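Local coordinates for IMC sub-compartment protein ISP3 (Toxoplasma gondii, PDB 4CHJ) that adopts a pleckstrin homology fold and belongs to the inner membrane complex sub-compartment proteins, a family critical for parasite replication, at residues V138-L141 against D142-K146. Residues are numbered along the deposited sequence; the frame is centred on the assembly and turned at random.
Sequences VSFL and DDEIK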
ATOM      1  N   VAL A 138      -1.927  -3.991   3.007  1.00 36.59           N
ATOM      2  CA  VAL A 138      -1.495  -5.233   2.375  1.00 44.49           C
ATOM      3  C   VAL A 138      -2.708  -6.127   1.967  1.00 47.74           C
ATOM      4  O   VAL A 138      -2.774  -6.648   0.834  1.00 51.45           O
ATOM      5  CB  VAL A 138      -0.485  -6.013   3.272  1.00 48.17           C
ATOM      6  CG1 VAL A 138      -0.192  -7.393   2.691  1.00 49.26           C
ATOM      7  CG2 VAL A 138       0.830  -5.256   3.399  1.00 51.99           C
ATOM      8  N   SER A 139      -3.680  -6.257   2.859  1.00 52.69           N
ATOM      9  CA  SER A 139      -4.850  -7.099   2.593  1.00 53.10           C
ATOM     10  C   SER A 139      -5.736  -6.467   1.553  1.00 45.82           C
ATOM     11  O   SER A 139      -6.276  -7.155   0.698  1.00 52.66           O
ATOM     12  CB  SER A 139      -5.635  -7.337   3.871  1.00 54.04           C
ATOM     13  OG  SER A 139      -4.946  -8.270   4.676  1.00 66.96           O
ATOM     14  N   PHE A 140      -5.865  -5.149   1.604  1.00 42.73           N
ATOM     15  CA  PHE A 140      -6.649  -4.446   0.607  1.00 45.44           C
ATOM     16  C   PHE A 140      -6.026  -4.634  -0.772  1.00 51.09           C
ATOM     17  O   PHE A 140      -6.721  -4.903  -1.745  1.00 63.01           O
ATOM     18  CB  PHE A 140      -6.728  -2.961   0.961  1.00 44.47           C
ATOM     19  CG  PHE A 140      -7.166  -2.088  -0.173  1.00 50.34           C
ATOM     20  CD1 PHE A 140      -8.421  -2.228  -0.724  1.00 49.24           C
ATOM     21  CD2 PHE A 140      -6.314  -1.132  -0.692  1.00 58.86           C
ATOM     22  CE1 PHE A 140      -8.827  -1.428  -1.771  1.00 55.79           C
ATOM     23  CE2 PHE A 140      -6.712  -0.326  -1.739  1.00 60.13           C
ATOM     24  CZ  PHE A 140      -7.970  -0.475  -2.279  1.00 60.55           C
ATOM     25  N   LEU A 141      -4.706  -4.517  -0.837  1.00 56.43           N
ATOM     26  CA  LEU A 141      -3.978  -4.689  -2.086  1.00 52.22           C
ATOM     27  C   LEU A 141      -4.134  -6.106  -2.601  1.00 48.49           C
ATOM     28  O   LEU A 141      -4.267  -6.331  -3.797  1.00 56.99           O
ATOM     29  CB  LEU A 141      -2.498  -4.351  -1.905  1.00 48.94           C
ATOM     30  CG  LEU A 141      -2.149  -2.871  -1.781  1.00 50.23           C
ATOM     31  CD1 LEU A 141      -0.645  -2.669  -1.834  1.00 50.52           C
ATOM     32  CD2 LEU A 141      -2.839  -2.066  -2.867  1.00 47.32           C
ATOM     33  N   ASP A 142      -4.109  -7.065  -1.687  1.00 48.92           N
ATOM     34  CA  ASP A 142      -4.213  -8.463  -2.055  1.00 56.57           C
ATOM     35  C   ASP A 142      -5.541  -8.747  -2.736  1.00 59.95           C
ATOM     36  O   ASP A 142      -5.593  -9.472  -3.722  1.00 59.15           O
ATOM     37  CB  ASP A 142      -4.083  -9.339  -0.815  1.00 67.08           C
ATOM     38  CG  ASP A 142      -2.990 -10.368  -0.944  1.00 81.64           C
ATOM     39  OD1 ASP A 142      -3.096 -11.237  -1.832  1.00 86.95           O
ATOM     40  OD2 ASP A 142      -2.025 -10.309  -0.156  1.00 85.15           O
ATOM     41  N   ASP A 143      -6.615  -8.168  -2.212  1.00 53.86           N
ATOM     42  CA  ASP A 143      -7.931  -8.358  -2.799  1.00 54.50           C
ATOM     43  C   ASP A 143      -8.007  -7.793  -4.208  1.00 54.59           C
ATOM     44  O   ASP A 143      -8.577  -8.410  -5.100  1.00 59.09           O
ATOM     45  CB  ASP A 143      -9.003  -7.709  -1.926  1.00 54.47           C
ATOM     46  CG  ASP A 143      -9.127  -8.369  -0.577  1.00 57.55           C
ATOM     47  OD1 ASP A 143      -8.792  -9.563  -0.466  1.00 69.82           O
ATOM     48  OD2 ASP A 143      -9.559  -7.694   0.377  1.00 70.78           O
ATOM     49  N   GLU A 144      -7.421  -6.619  -4.402  1.00 57.35           N
ATOM     50  CA  GLU A 144      -7.456  -5.945  -5.696  1.00 58.90           C
ATOM     51  C   GLU A 144      -6.695  -6.732  -6.726  1.00 53.06           C
ATOM     52  O   GLU A 144      -7.136  -6.880  -7.849  1.00 58.51           O
ATOM     53  CB  GLU A 144      -6.857  -4.557  -5.574  1.00 60.07           C
ATOM     54  CG  GLU A 144      -7.679  -3.658  -4.679  1.00 68.66           C
ATOM     55  CD  GLU A 144      -9.130  -3.552  -5.144  1.00 72.40           C
ATOM     56  OE1 GLU A 144      -9.368  -3.676  -6.373  1.00 62.34           O
ATOM     57  OE2 GLU A 144     -10.028  -3.338  -4.280  1.00 67.55           O
ATOM     58  N   ILE A 145      -5.578  -7.293  -6.304  1.00 54.42           N
ATOM     59  CA  ILE A 145      -4.720  -8.083  -7.176  1.00 62.81           C
ATOM     60  C   ILE A 145      -5.397  -9.377  -7.639  1.00 67.05           C
ATOM     61  O   ILE A 145      -5.312  -9.743  -8.804  1.00 69.62           O
ATOM     62  CB  ILE A 145      -3.414  -8.430  -6.452  1.00 56.42           C
ATOM     63  CG1 ILE A 145      -2.555  -7.177  -6.342  1.00 54.35           C
ATOM     64  CG2 ILE A 145      -2.664  -9.545  -7.177  1.00 53.24           C
ATOM     65  CD1 ILE A 145      -1.412  -7.317  -5.372  1.00 51.51           C
ATOM     66  N   LYS A 146      -6.041 -10.071  -6.704  1.00 73.78           N
ATOM     67  CA  LYS A 146      -6.811 -11.263  -7.019  1.00 74.80           C
ATOM     68  C   LYS A 146      -7.909 -10.931  -8.019  1.00 73.89           C
ATOM     69  O   LYS A 146      -8.012 -11.575  -9.064  1.00 72.96           O
ATOM     70  CB  LYS A 146      -7.407 -11.860  -5.744  1.00 82.11           C
ATOM     71  CG  LYS A 146      -6.401 -12.665  -4.926  1.00 98.07           C
ATOM     72  CD  LYS A 146      -6.719 -12.682  -3.426  1.00114.34           C
ATOM     73  CE  LYS A 146      -7.815 -13.688  -3.067  1.00115.27           C
ATOM     74  NZ  LYS A 146      -7.672 -14.230  -1.683  1.00109.56           N
TER
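Phe140 and Glu144, one helical turn apart in helix 131-149, meet through the aliphatic part of the acid. Glu144 CG lies over one face of the phenyl ring, displaced from the ring centre toward its edge and 4.2 Å from the centroid, in a CH-pi contact. Beyond it the carboxylate turns 57° from the ring plane, with OE2 reaching 3.4 Å from Phe140 CE1. Two torsions set up the overlap: Phe140 carries its CG opposite the backbone N (chi1 163°), which swings the ring along the helix toward the next turn, and the bend of Glu144 at chi2 (-56°) carries its carboxylate past the ring beside CE1, so that CG and not the carboxylate lies over the face.

Underneath runs the helical ladder. Glu144 N donates to Phe140 O at 3.2 Å, and other rungs of the same series join Asp142 N to Val138 O at 2.9 Å and Ile145 N to Leu141 O at 3.0 Å. Ile145 CG1 also packs close to Leu141 O, at 3.2 Å. On the more open side, Asp143 OD2 comes within 3.3 Å of Ser139 O, acceptor beside acceptor, while Asp143 N bonds to that same carbonyl.

Further out, Val138 and Leu141 press against strands 87-91 and 113-117, and Ile145 against Ile87 of the first, seating the C-terminal helix characteristic of pleckstrin homology domains on the sheet. Glu144 OE1 forms a salt bridge with Lys147, and OE2 has a weak, long ion pair with Arg66. Glu144 thus divides its labour: its methylene carbon packs against an aromatic face, while nearby cations probably offset the charge of its carboxylate and favour the ionised form.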